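Local coordinates for protein dihydroxyacetone kinase (Citrobacter freundii, PDB 1UN8) that phosphorylates dihydroxyacetone with ATP, giving dihydroxyacetone phosphate and ADP, and carries a tightly bound phospholipid in its helical ATP-binding domain, at residues V13-V16 with I17-A20; V237-M240 with V241-L245; A267-A270 with I271-R274; N452-E455 with A456-G460; V542-A545 with L546-E550. One frame throughout, in Å; residues are numbered along the deposited sequence.

Interaction 1. Residues V13-V16 with I17-A20; sequences VSDV and IDGA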
loop_
_atom_site.group_PDB
_atom_site.type_symbol
_atom_site.label_atom_id
_atom_site.label_comp_id
_atom_site.label_asym_id
_atom_site.label_seq_id
_atom_site.Cartn_x
_atom_site.Cartn_y
_atom_site.Cartn_z
ATOM N N VAL A 13 -1.575 0.047 -18.942
ATOM C CA VAL A 13 -1.278 -1.331 -18.570
ATOM C C VAL A 13 0.123 -1.751 -18.992
ATOM O O VAL A 13 0.837 -2.404 -18.226
ATOM C CB VAL A 13 -2.294 -2.305 -19.179
ATOM C CG1 VAL A 13 -1.839 -3.740 -18.947
ATOM C CG2 VAL A 13 -3.665 -2.072 -18.558
ATOM N N SER A 14 0.521 -1.377 -20.207
ATOM C CA SER A 14 1.851 -1.728 -20.678
ATOM C C SER A 14 2.920 -1.126 -19.769
ATOM O O SER A 14 3.906 -1.789 -19.428
ATOM C CB SER A 14 2.071 -1.227 -22.097
ATOM O OG SER A 14 3.373 -1.582 -22.535
ATOM N N ASP A 15 2.736 0.127 -19.371
ATOM C CA ASP A 15 3.714 0.744 -18.489
ATOM C C ASP A 15 3.794 0.018 -17.131
ATOM O O ASP A 15 4.881 -0.126 -16.549
ATOM C CB ASP A 15 3.390 2.234 -18.296
ATOM C CG ASP A 15 3.529 3.039 -19.596
ATOM O OD1 ASP A 15 4.364 2.663 -20.445
ATOM O OD2 ASP A 15 2.819 4.056 -19.763
ATOM N N VAL A 16 2.652 -0.454 -16.628
ATOM C CA VAL A 16 2.621 -1.171 -15.356
ATOM C C VAL A 16 3.459 -2.437 -15.483
ATOM O O VAL A 16 4.233 -2.781 -14.599
ATOM C CB VAL A 16 1.158 -1.557 -14.951
ATOM C CG1 VAL A 16 1.165 -2.591 -13.836
ATOM C CG2 VAL A 16 0.406 -0.327 -14.497
ATOM N N ILE A 17 3.293 -3.136 -16.597
ATOM C CA ILE A 17 4.029 -4.370 -16.857
ATOM C C ILE A 17 5.552 -4.091 -16.863
ATOM O O ILE A 17 6.325 -4.783 -16.182
ATOM C CB ILE A 17 3.591 -4.989 -18.215
ATOM C CG1 ILE A 17 2.089 -5.356 -18.166
ATOM C CG2 ILE A 17 4.523 -6.174 -18.559
ATOM C CD1 ILE A 17 1.756 -6.782 -18.440
ATOM N N ASP A 18 5.976 -3.070 -17.617
ATOM C CA ASP A 18 7.399 -2.718 -17.671
ATOM C C ASP A 18 7.926 -2.480 -16.257
ATOM O O ASP A 18 8.990 -2.989 -15.873
ATOM C CB ASP A 18 7.626 -1.474 -18.545
ATOM C CG ASP A 18 7.427 -1.765 -20.034
ATOM O OD1 ASP A 18 7.730 -2.901 -20.460
ATOM O OD2 ASP A 18 6.981 -0.870 -20.785
ATOM N N GLY A 19 7.170 -1.728 -15.470
ATOM C CA GLY A 19 7.602 -1.476 -14.113
ATOM C C GLY A 19 7.700 -2.737 -13.280
ATOM O O GLY A 19 8.599 -2.862 -12.447
ATOM N N ALA A 20 6.788 -3.680 -13.491
ATOM C CA ALA A 20 6.792 -4.923 -12.713
ATOM C C ALA A 20 8.035 -5.744 -13.008
ATOM O O ALA A 20 8.621 -6.365 -12.123
ATOM C CB ALA A 20 5.550 -5.738 -13.035
HETATM O O HOH W 1 4.969 0.469 -21.650
#
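Val13 and Ile17 meet on the tightly packed face of helix 12-22. The methyl CG1 of Val13 lies 4.3 Å from CG1 of Ile17, one turn further on. Ile17 CG1 stands anti to its own carbonyl carbon (chi1 -62°), which lays it over the preceding turn, 3.2 Å from Val13 O. Both side chains also rest on Cys79 of strand 76-80, and Val13 packs close to Ser59, a substrate-binding residue. Val16 continues the apolar packing against Ile271 of the second subunit. Underneath runs regular i to i+4 bonding. Ile17 N reaches Val13 O at 3.0 Å, and the last such bond here joins Ala20 N to Val16 O.

The other face is polar and hydrated. Three side chains there do not touch one another but share a single water. Ser14 OG gives its proton to this water at 2.7 Å. The water in turn donates to Asp15 OD1 and to Asp18 OD2, each at 2.6 Å. Ser14 OG and Asp18 OD2 are themselves 4.1 Å apart, so the water fills the step between them. Arg31 of the same chain bonds to Ser14 OG and forms a salt bridge with Asp18 OD1. Asp15 OD1 pairs with Arg274 NE of the second subunit.

Two carboxylates on successive turns, with Asp15 OD1 4.4 Å from Asp18 OD2, would tend to repel. The shared water and the two arginines probably offset this, so both can remain ionised at the dimer interface.

Interaction 2. Residues V237-M240 with V241-L245; sequences VNLM and VDKLL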
loop_
_atom_site.group_PDB
_atom_site.type_symbol
_atom_site.label_atom_id
_atom_site.label_comp_id
_atom_site.label_asym_id
_atom_site.label_seq_id
_atom_site.Cartn_x
_atom_site.Cartn_y
_atom_site.Cartn_z
ATOM N N VAL A 237 -14.285 -6.006 11.837
ATOM C CA VAL A 237 -13.645 -7.302 11.696
ATOM C C VAL A 237 -14.457 -8.451 12.288
ATOM O O VAL A 237 -14.519 -9.536 11.702
ATOM C CB VAL A 237 -12.223 -7.295 12.304
ATOM C CG1 VAL A 237 -11.670 -8.714 12.403
ATOM C CG2 VAL A 237 -11.310 -6.472 11.423
ATOM N N ASN A 238 -15.096 -8.225 13.433
ATOM C CA ASN A 238 -15.877 -9.298 14.038
ATOM C C ASN A 238 -17.101 -9.635 13.192
ATOM O O ASN A 238 -17.500 -10.798 13.087
ATOM C CB ASN A 238 -16.294 -8.931 15.462
ATOM C CG ASN A 238 -15.123 -8.966 16.441
ATOM O OD1 ASN A 238 -14.248 -9.836 16.363
ATOM N ND2 ASN A 238 -15.119 -8.030 17.379
ATOM N N LEU A 239 -17.694 -8.620 12.580
ATOM C CA LEU A 239 -18.842 -8.857 11.738
ATOM C C LEU A 239 -18.395 -9.751 10.587
ATOM O O LEU A 239 -19.082 -10.711 10.212
ATOM C CB LEU A 239 -19.378 -7.531 11.203
ATOM C CG LEU A 239 -20.383 -7.579 10.048
ATOM C CD1 LEU A 239 -21.481 -8.600 10.331
ATOM C CD2 LEU A 239 -20.979 -6.193 9.845
ATOM N N MET A 240 -17.228 -9.433 10.039
ATOM C CA MET A 240 -16.664 -10.184 8.934
ATOM C C MET A 240 -16.322 -11.590 9.380
ATOM O O MET A 240 -16.578 -12.566 8.668
ATOM C CB MET A 240 -15.419 -9.473 8.414
ATOM C CG MET A 240 -15.735 -8.206 7.635
ATOM S SD MET A 240 -14.293 -7.225 7.121
ATOM C CE MET A 240 -13.849 -7.996 5.535
ATOM N N VAL A 241 -15.757 -11.701 10.571
ATOM C CA VAL A 241 -15.395 -13.006 11.080
ATOM C C VAL A 241 -16.624 -13.894 11.262
ATOM O O VAL A 241 -16.571 -15.102 11.010
ATOM C CB VAL A 241 -14.615 -12.883 12.403
ATOM C CG1 VAL A 241 -14.470 -14.249 13.076
ATOM C CG2 VAL A 241 -13.249 -12.306 12.114
ATOM N N ASP A 242 -17.733 -13.307 11.695
ATOM C CA ASP A 242 -18.938 -14.101 11.873
ATOM C C ASP A 242 -19.328 -14.738 10.547
ATOM O O ASP A 242 -19.477 -15.957 10.456
ATOM C CB ASP A 242 -20.101 -13.240 12.384
ATOM C CG ASP A 242 -19.970 -12.896 13.856
ATOM O OD1 ASP A 242 -19.488 -13.761 14.622
ATOM O OD2 ASP A 242 -20.364 -11.773 14.246
ATOM N N LYS A 243 -19.476 -13.904 9.521
ATOM C CA LYS A 243 -19.855 -14.383 8.199
ATOM C C LYS A 243 -18.875 -15.410 7.669
ATOM O O LYS A 243 -19.273 -16.354 6.988
ATOM C CB LYS A 243 -19.998 -13.208 7.238
ATOM C CG LYS A 243 -21.124 -12.299 7.662
ATOM C CD LYS A 243 -21.374 -11.159 6.716
ATOM C CE LYS A 243 -22.569 -10.346 7.192
ATOM N NZ LYS A 243 -23.770 -11.223 7.403
ATOM N N LEU A 244 -17.594 -15.245 7.988
ATOM C CA LEU A 244 -16.615 -16.221 7.540
ATOM C C LEU A 244 -16.875 -17.537 8.258
ATOM O O LEU A 244 -16.883 -18.597 7.633
ATOM C CB LEU A 244 -15.193 -15.743 7.826
ATOM C CG LEU A 244 -14.570 -14.809 6.781
ATOM C CD1 LEU A 244 -13.258 -14.253 7.297
ATOM C CD2 LEU A 244 -14.346 -15.562 5.483
ATOM N N LEU A 245 -17.105 -17.469 9.571
ATOM C CA LEU A 245 -17.362 -18.672 10.349
ATOM C C LEU A 245 -18.615 -19.409 9.890
ATOM O O LEU A 245 -18.655 -20.643 9.896
ATOM C CB LEU A 245 -17.476 -18.337 11.839
ATOM C CG LEU A 245 -16.147 -18.120 12.566
ATOM C CD1 LEU A 245 -16.393 -17.857 14.038
ATOM C CD2 LEU A 245 -15.256 -19.341 12.389
HETATM O O HOH W 2 -16.853 -12.570 15.169
#
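Val241 sits one turn after Val237, and the two valines cross obliquely. Their nearest methyls are Val237 CG1 and Val241 CG2, 3.9 Å apart. CG2 of Val241 is the branch beside the backbone N, so it points back over the previous turn, where it also lies against Val237 O. The backbone below is closed by Val241 N bonding to Val237 O at 2.7 Å. Further out, Val241 packs on Ser279 and Leu281.

Asp242 comes next, on the exposed side. Its N bonds to Asn238 O at 2.9 Å. Its carboxylate turns back the same way (chi1 -75°) and brings OD2 within 3.2 Å of Asn238 O. Both are acceptors, so no hydrogen bond forms between these two oxygens. A water beside them donates to Asn238 O at 2.8 Å and, more weakly, to Asp242 OD1.

This is helix 233-247 of the DhaK part, lying on a mixed beta sheet. Strands 186-192 and 301-309 form the floor: Met240 rests on Leu189, Val191 and Phe303.

Lys243 follows, also exposed. Its aliphatic chain runs beside Leu239, the two side chains pointing the same way. CE of Lys243 is 3.8 Å from CD1 of Leu239. The bond from Lys243 N to Leu239 O is longer, 3.3 Å, but nearly straight at 174°.

Leu244 returns to the buried side. Its CB and CG both lie over Met240 O, and its N bonds to that oxygen at 2.9 Å. The side chain also packs on Phe187 and Leu305 of the sheet. Leu245 N continues the ladder with a bond to Val241 O.

Interaction 3. Residues A267-A270 with I271-R274; sequences AEMA and IITR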
loop_
_atom_site.group_PDB
_atom_site.type_symbol
_atom_site.label_atom_id
_atom_site.label_comp_id
_atom_site.label_asym_id
_atom_site.label_seq_id
_atom_site.Cartn_x
_atom_site.Cartn_y
_atom_site.Cartn_z
ATOM N N ALA A 267 -0.564 1.321 9.066
ATOM C CA ALA A 267 -0.955 1.384 10.469
ATOM C C ALA A 267 -2.302 0.687 10.627
ATOM O O ALA A 267 -2.466 -0.217 11.448
ATOM C CB ALA A 267 -1.058 2.844 10.926
ATOM N N GLU A 268 -3.269 1.118 9.823
ATOM C CA GLU A 268 -4.602 0.537 9.871
ATOM C C GLU A 268 -4.561 -0.978 9.660
ATOM O O GLU A 268 -5.231 -1.739 10.380
ATOM C CB GLU A 268 -5.498 1.192 8.815
ATOM C CG GLU A 268 -5.918 2.625 9.137
ATOM C CD GLU A 268 -6.617 3.301 7.972
ATOM O OE1 GLU A 268 -5.925 3.773 7.045
ATOM O OE2 GLU A 268 -7.864 3.352 7.975
ATOM N N MET A 269 -3.769 -1.413 8.684
ATOM C CA MET A 269 -3.654 -2.838 8.384
ATOM C C MET A 269 -3.160 -3.617 9.595
ATOM O O MET A 269 -3.559 -4.759 9.795
ATOM C CB MET A 269 -2.716 -3.056 7.204
ATOM C CG MET A 269 -3.304 -2.614 5.875
ATOM S SD MET A 269 -4.616 -3.695 5.266
ATOM C CE MET A 269 -5.977 -3.029 6.074
ATOM N N ALA A 270 -2.300 -2.990 10.399
ATOM C CA ALA A 270 -1.771 -3.622 11.600
ATOM C C ALA A 270 -2.889 -3.762 12.622
ATOM O O ALA A 270 -3.051 -4.814 13.242
ATOM C CB ALA A 270 -0.632 -2.799 12.179
ATOM N N ILE A 271 -3.652 -2.692 12.802
ATOM C CA ILE A 271 -4.772 -2.725 13.728
ATOM C C ILE A 271 -5.731 -3.832 13.299
ATOM O O ILE A 271 -6.217 -4.597 14.129
ATOM C CB ILE A 271 -5.521 -1.389 13.737
ATOM C CG1 ILE A 271 -4.577 -0.277 14.187
ATOM C CG2 ILE A 271 -6.724 -1.461 14.670
ATOM C CD1 ILE A 271 -5.165 1.129 14.058
ATOM N N ILE A 272 -5.998 -3.913 12.000
ATOM C CA ILE A 272 -6.898 -4.931 11.488
ATOM C C ILE A 272 -6.349 -6.319 11.845
ATOM O O ILE A 272 -7.084 -7.221 12.265
ATOM C CB ILE A 272 -7.057 -4.830 9.941
ATOM C CG1 ILE A 272 -7.718 -3.498 9.557
ATOM C CG2 ILE A 272 -7.882 -5.995 9.435
ATOM C CD1 ILE A 272 -8.701 -2.991 10.589
ATOM N N THR A 273 -5.042 -6.477 11.674
ATOM C CA THR A 273 -4.403 -7.738 11.974
ATOM C C THR A 273 -4.602 -8.073 13.449
ATOM O O THR A 273 -4.828 -9.226 13.808
ATOM C CB THR A 273 -2.909 -7.680 11.643
ATOM O OG1 THR A 273 -2.743 -7.472 10.234
ATOM C CG2 THR A 273 -2.226 -8.978 12.050
ATOM N N ARG A 274 -4.529 -7.066 14.304
ATOM C CA ARG A 274 -4.717 -7.304 15.723
ATOM C C ARG A 274 -6.143 -7.754 16.031
ATOM O O ARG A 274 -6.354 -8.634 16.862
ATOM C CB ARG A 274 -4.413 -6.041 16.528
ATOM C CG ARG A 274 -4.707 -6.190 18.018
ATOM C CD ARG A 274 -4.634 -4.857 18.719
ATOM N NE ARG A 274 -5.060 -4.934 20.111
ATOM C CZ ARG A 274 -6.274 -5.314 20.502
ATOM N NH1 ARG A 274 -7.192 -5.658 19.603
ATOM N NH2 ARG A 274 -6.576 -5.339 21.793
#
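Met269 CE reaches Ile272 CG1 on one face of helix 266-277. This helix is the connection in a beta-alpha-beta unit, between strands 254-260 and 285-292. Ile272 can be followed outward from the backbone. Its CB lies 3.5 Å from Met269 O and a similar distance from Glu268 O. With chi1 at -64°, CG1 reaches back along the helix. There it sits 3.2 Å from Glu268 O and 3.9 Å from Met269 CE. The thioether chain of Met269 is bent at chi2 and chi3, which brings its methyl to this spot. The tip, CD1, folds back instead of extending (chi2 -32°) and stays near Glu268 O. Beyond this pair lies Phe303 of strand 301-309, which both side chains touch.

Glu268 O also takes the backbone bond from Ile272 N at 2.8 Å. The carboxylate of Glu268 leads off elsewhere. OE1 forms a salt bridge with Lys301 and a hydrogen bond with Ser265 OG, and OE2 accepts from the backbone N of Phe5 in the second subunit. Ile271 likewise faces that subunit, so this helix links the sheet to the dimer interface.

Thr273 closes the turn on its buried side. Met269 O accepts twice from this residue, from N and from OG1, each at 2.9 Å, and the two donors approach from opposite faces of the carbonyl plane.

Interaction 4. Residues N452-E455 with A456-G460; sequences NVVE and ALNTG. With MYY ((2R)-3-(phosphonooxy)-2-(tetradecanoyloxy)propyl palmitate), chain C.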
loop_
_atom_site.group_PDB
_atom_site.type_symbol
_atom_site.label_atom_id
_atom_site.label_comp_id
_atom_site.label_asym_id
_atom_site.label_seq_id
_atom_site.Cartn_x
_atom_site.Cartn_y
_atom_site.Cartn_z
ATOM N N ASN A 452 34.197 25.343 35.574
ATOM C CA ASN A 452 33.710 26.502 36.303
ATOM C C ASN A 452 32.321 26.810 35.763
ATOM O O ASN A 452 31.955 26.341 34.688
ATOM C CB ASN A 452 34.645 27.700 36.114
ATOM C CG ASN A 452 34.548 28.300 34.734
ATOM O OD1 ASN A 452 33.565 28.965 34.394
ATOM N ND2 ASN A 452 35.567 28.066 33.922
ATOM N N VAL A 453 31.555 27.596 36.511
ATOM C CA VAL A 453 30.191 27.943 36.138
ATOM C C VAL A 453 30.008 28.459 34.719
ATOM O O VAL A 453 29.148 27.974 33.993
ATOM C CB VAL A 453 29.604 28.964 37.118
ATOM C CG1 VAL A 453 28.111 29.100 36.894
ATOM C CG2 VAL A 453 29.880 28.516 38.535
ATOM N N VAL A 454 30.806 29.438 34.320
ATOM C CA VAL A 454 30.685 29.983 32.978
ATOM C C VAL A 454 30.913 28.928 31.899
ATOM O O VAL A 454 30.261 28.940 30.860
ATOM C CB VAL A 454 31.666 31.163 32.774
ATOM C CG1 VAL A 454 31.674 31.617 31.318
ATOM C CG2 VAL A 454 31.249 32.315 33.667
ATOM N N GLU A 455 31.840 28.015 32.139
ATOM C CA GLU A 455 32.106 26.965 31.165
ATOM C C GLU A 455 30.895 26.058 31.041
ATOM O O GLU A 455 30.482 25.704 29.933
ATOM C CB GLU A 455 33.323 26.143 31.589
ATOM C CG GLU A 455 34.512 26.309 30.670
ATOM C CD GLU A 455 35.830 26.026 31.365
ATOM O OE1 GLU A 455 36.032 24.874 31.825
ATOM O OE2 GLU A 455 36.661 26.966 31.443
ATOM N N ALA A 456 30.329 25.691 32.189
ATOM C CA ALA A 456 29.168 24.813 32.224
ATOM C C ALA A 456 27.970 25.479 31.545
ATOM O O ALA A 456 27.250 24.838 30.771
ATOM C CB ALA A 456 28.834 24.449 33.676
ATOM N N LEU A 457 27.769 26.764 31.830
ATOM C CA LEU A 457 26.663 27.511 31.246
ATOM C C LEU A 457 26.783 27.563 29.735
ATOM O O LEU A 457 25.780 27.517 29.030
ATOM C CB LEU A 457 26.609 28.929 31.812
ATOM C CG LEU A 457 26.135 29.040 33.266
ATOM C CD1 LEU A 457 26.193 30.489 33.735
ATOM C CD2 LEU A 457 24.715 28.495 33.380
ATOM N N ASN A 458 28.014 27.652 29.241
ATOM C CA ASN A 458 28.252 27.686 27.807
ATOM C C ASN A 458 27.984 26.338 27.186
ATOM O O ASN A 458 27.519 26.263 26.056
ATOM C CB ASN A 458 29.683 28.097 27.505
ATOM C CG ASN A 458 29.769 29.496 26.937
ATOM O OD1 ASN A 458 29.360 29.747 25.802
ATOM N ND2 ASN A 458 30.292 30.423 27.732
ATOM N N THR A 459 28.290 25.264 27.910
ATOM C CA THR A 459 28.027 23.930 27.389
ATOM C C THR A 459 26.508 23.785 27.315
ATOM O O THR A 459 25.976 23.202 26.365
ATOM C CB THR A 459 28.618 22.834 28.308
ATOM O OG1 THR A 459 30.048 22.883 28.245
ATOM C CG2 THR A 459 28.149 21.444 27.873
ATOM N N GLY A 460 25.819 24.335 28.315
ATOM C CA GLY A 460 24.365 24.287 28.333
ATOM C C GLY A 460 23.812 24.954 27.082
ATOM O O GLY A 460 22.891 24.429 26.423
HETATM C C38 MYY C . 13.051 29.639 33.182
HETATM C C37 MYY C . 13.269 29.588 34.696
HETATM C C36 MYY C . 14.743 29.349 35.035
HETATM C C35 MYY C . 14.975 29.332 36.549
HETATM C C34 MYY C . 16.468 29.228 36.879
HETATM C C33 MYY C . 16.753 29.221 38.383
HETATM C C32 MYY C . 18.252 29.078 38.669
HETATM C C31 MYY C . 19.041 30.319 38.245
HETATM C C30 MYY C . 20.551 30.084 38.115
HETATM C C29 MYY C . 21.322 29.971 39.434
HETATM C C28 MYY C . 22.823 30.135 39.171
HETATM C C27 MYY C . 23.686 30.086 40.436
HETATM C C26 MYY C . 25.113 30.586 40.183
HETATM C C25 MYY C . 25.962 30.511 41.459
HETATM C C24 MYY C . 26.972 31.651 41.592
HETATM C C23 MYY C . 28.404 31.336 41.135
HETATM O O10 MYY C . 28.626 30.463 40.295
HETATM O O8 MYY C . 29.427 32.035 41.696
HETATM C C6 MYY C . 30.709 31.708 41.127
HETATM C C5 MYY C . 31.063 32.701 40.026
HETATM C C4 MYY C . 32.378 33.434 40.341
HETATM O O6 MYY C . 32.463 33.908 41.696
HETATM P P MYY C . 31.708 35.236 42.228
HETATM O O4 MYY C . 30.160 35.106 41.789
HETATM O O3 MYY C . 31.740 35.100 43.836
HETATM O O5 MYY C . 32.328 36.506 41.781
HETATM O O7 MYY C . 29.940 33.566 39.762
HETATM C C7 MYY C . 29.980 34.088 38.504
HETATM O O9 MYY C . 30.916 33.850 37.743
HETATM C C8 MYY C . 28.838 35.015 38.070
HETATM C C9 MYY C . 28.112 34.442 36.851
HETATM C C10 MYY C . 26.606 34.314 37.097
HETATM C C11 MYY C . 25.867 33.757 35.877
HETATM C C12 MYY C . 24.380 33.570 36.184
HETATM C C13 MYY C . 23.627 32.935 35.013
HETATM C C14 MYY C . 22.244 32.499 35.503
HETATM C C15 MYY C . 21.464 31.696 34.461
HETATM C C16 MYY C . 20.700 32.589 33.483
HETATM C C17 MYY C . 19.602 31.771 32.800
HETATM C C18 MYY C . 18.522 32.682 32.215
HETATM C C19 MYY C . 17.287 31.884 31.791
HETATM C C20 MYY C . 16.140 32.813 31.386
#
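Glu455 O is gripped twice by Thr459, one turn along helix 453-468. Thr459 N bonds to it at 3.0 Å, and OG1 adds a weak bond at 3.3 Å. A chi1 of -69° swings OG1 beside the backbone N of Thr459, facing back along the helix. Val454 O is held in a similar way by Asn458. The backbone N bonds at 3.1 Å, while ND2 reaches the same oxygen weakly at 3.5 Å. The side chains of Asn458 and Val454 lie side by side, with ND2 nearest CG1, and ND2 has a second weak partner in Leu485 O.

The helix begins at Asn452, which serves as N-cap. Its OD1 accepts from Glu455 N at 3.0 Å. The donor comes from above the amide plane, 50° out of it. The bond thus occupies an N-H of the first turn, where no preceding helical carbonyl is available.

The side facing the lipid is apolar. Val453 and Leu457 run side by side, with Val453 CG1 3.9 Å from Leu457 CD1. Both belong to the pocket of the bound phospholipid. Leu457 CD1 meets C13 of the lipid, in the acyl chain that starts at C7, at 3.8 Å. Val453 lies at the head end, by O10, the carbonyl oxygen of the other ester.

Three other helices of the domain, an eight-helix barrel, pack against this turn. Helix 413-427 adds Leu413 and Phe417 beside the two pocket residues. Val454 and Asn458 pack on helix 478-490, and Ala456 and Thr459 on helix 430-448.

Interaction 5. Residues V542-A545 with L546-E550; sequences VFKA and LAESE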
loop_
_atom_site.group_PDB
_atom_site.type_symbol
_atom_site.label_atom_id
_atom_site.label_comp_id
_atom_site.label_asym_id
_atom_site.label_seq_id
_atom_site.Cartn_x
_atom_site.Cartn_y
_atom_site.Cartn_z
ATOM N N VAL A 542 17.663 39.413 33.357
ATOM C CA VAL A 542 18.277 38.603 34.386
ATOM C C VAL A 542 19.681 39.138 34.638
ATOM O O VAL A 542 20.037 39.462 35.769
ATOM C CB VAL A 542 18.350 37.127 33.968
ATOM C CG1 VAL A 542 19.277 36.364 34.904
ATOM C CG2 VAL A 542 16.961 36.515 34.016
ATOM N N PHE A 543 20.481 39.249 33.589
ATOM C CA PHE A 543 21.825 39.760 33.764
ATOM C C PHE A 543 21.852 41.185 34.298
ATOM O O PHE A 543 22.726 41.543 35.091
ATOM C CB PHE A 543 22.602 39.667 32.464
ATOM C CG PHE A 543 23.125 38.297 32.194
ATOM C CD1 PHE A 543 22.360 37.372 31.506
ATOM C CD2 PHE A 543 24.354 37.907 32.692
ATOM C CE1 PHE A 543 22.807 36.076 31.314
ATOM C CE2 PHE A 543 24.814 36.612 32.509
ATOM C CZ PHE A 543 24.035 35.692 31.818
ATOM N N LYS A 544 20.895 41.995 33.864
ATOM C CA LYS A 544 20.796 43.366 34.334
ATOM C C LYS A 544 20.652 43.328 35.853
ATOM O O LYS A 544 21.300 44.083 36.571
ATOM C CB LYS A 544 19.571 44.050 33.731
ATOM C CG LYS A 544 19.417 45.491 34.156
ATOM C CD LYS A 544 18.138 46.087 33.635
ATOM C CE LYS A 544 17.962 47.506 34.142
ATOM N NZ LYS A 544 16.669 48.070 33.677
ATOM N N ALA A 545 19.799 42.435 36.337
ATOM C CA ALA A 545 19.582 42.298 37.767
ATOM C C ALA A 545 20.867 41.854 38.463
ATOM O O ALA A 545 21.215 42.353 39.534
ATOM C CB ALA A 545 18.470 41.292 38.028
ATOM N N LEU A 546 21.573 40.913 37.850
ATOM C CA LEU A 546 22.803 40.430 38.441
ATOM C C LEU A 546 23.838 41.540 38.529
ATOM O O LEU A 546 24.491 41.712 39.561
ATOM C CB LEU A 546 23.360 39.264 37.630
ATOM C CG LEU A 546 22.548 37.973 37.674
ATOM C CD1 LEU A 546 23.290 36.876 36.915
ATOM C CD2 LEU A 546 22.328 37.558 39.110
ATOM N N ALA A 547 23.979 42.296 37.448
ATOM C CA ALA A 547 24.951 43.377 37.410
ATOM C C ALA A 547 24.634 44.497 38.398
ATOM O O ALA A 547 25.545 45.161 38.895
ATOM C CB ALA A 547 25.047 43.937 35.998
ATOM N N GLU A 548 23.353 44.707 38.685
ATOM C CA GLU A 548 22.948 45.761 39.611
ATOM C C GLU A 548 23.056 45.347 41.078
ATOM O O GLU A 548 22.733 46.120 41.970
ATOM C CB GLU A 548 21.517 46.214 39.308
ATOM C CG GLU A 548 21.318 46.709 37.879
ATOM C CD GLU A 548 19.922 47.266 37.627
ATOM O OE1 GLU A 548 18.930 46.660 38.100
ATOM O OE2 GLU A 548 19.819 48.308 36.941
ATOM N N SER A 549 23.505 44.125 41.327
ATOM C CA SER A 549 23.653 43.649 42.693
ATOM C C SER A 549 25.133 43.626 43.040
ATOM O O SER A 549 25.532 43.148 44.107
ATOM C CB SER A 549 23.057 42.247 42.842
ATOM O OG SER A 549 23.736 41.314 42.023
ATOM N N GLU A 550 25.947 44.145 42.125
ATOM C CA GLU A 550 27.392 44.201 42.327
ATOM C C GLU A 550 27.920 45.606 42.056
ATOM O O GLU A 550 29.034 45.948 42.453
ATOM C CB GLU A 550 28.098 43.177 41.430
ATOM C CG GLU A 550 27.524 41.770 41.503
ATOM C CD GLU A 550 27.459 41.208 42.916
ATOM O OE1 GLU A 550 27.080 40.024 43.053
ATOM O OE2 GLU A 550 27.778 41.941 43.884
#
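Lys544 and Glu548 meet at a slant on the outer side of helix 534-547. The lysine leaves with CG opposite its backbone N (chi1 -179°) and stays extended to NZ. Glu548 is also extended beyond CG, but its chi1 of -57° puts CG beside its own backbone N. The glutamate thus turns back towards the lysine. The lysine methylene CE lies 3.5 Å from the carboxylate oxygen Glu548 OE2. The charged ends stay further apart, with NZ 4.5 Å from OE2, too far for a salt bridge. Any attraction between them is therefore likely to be modest. The Lys544 side chain also touches Phe499.

On the inner side Leu546 leans back in the same sense, its CG 3.5 Å from Val542 O. One methyl, CD1, approaches the Phe543 ring obliquely, 4.5 Å from CD2. The contact is loose, and Phe543 also packs on Ala484, Leu488 and Ala498. Leu546 touches the bound phospholipid and Leu364.

The helix ends just after Ala547. Glu548 N still bonds to Lys544 O at 3.0 Å, and weakly to Ala545 O. Ser549 has its OG between backbone N and carbonyl carbon (chi1 62°). From there OG donates to Leu546 O at 2.6 Å. Ser549 N bonds to the same oxygen at 3.1 Å, from the same face.

The chain leaves the helix in a type I beta turn from Ala547 to Glu550. The whole is the C-terminal end of a barrel helix in the DhaL part, whose inward leucine lines the lipid pocket of the eight-helix barrel.

The five contacts follow one another along the chain, each within a single helix or at its end. Interactions 1, 2 and 3 lie in the DhaK part, interactions 4 and 5 in the DhaL part. Interactions 2 and 3 are neighbours, centres about 16 Å apart, and their helices 233-247 and 266-277 meet through Val237 CG2 and Ile272 CG2 at 4.0 Å. Within one chain the centres of interactions 1 and 3 are about 30 Å apart, but each meets the other's counterpart on the second subunit. Interactions 4 and 5, centres about 18 Å apart, contribute residues to one lipid pocket. About 62 Å separates the centres of interactions 1 and 4, so the substrate-binding and ATP-binding domains stand well apart within one chain.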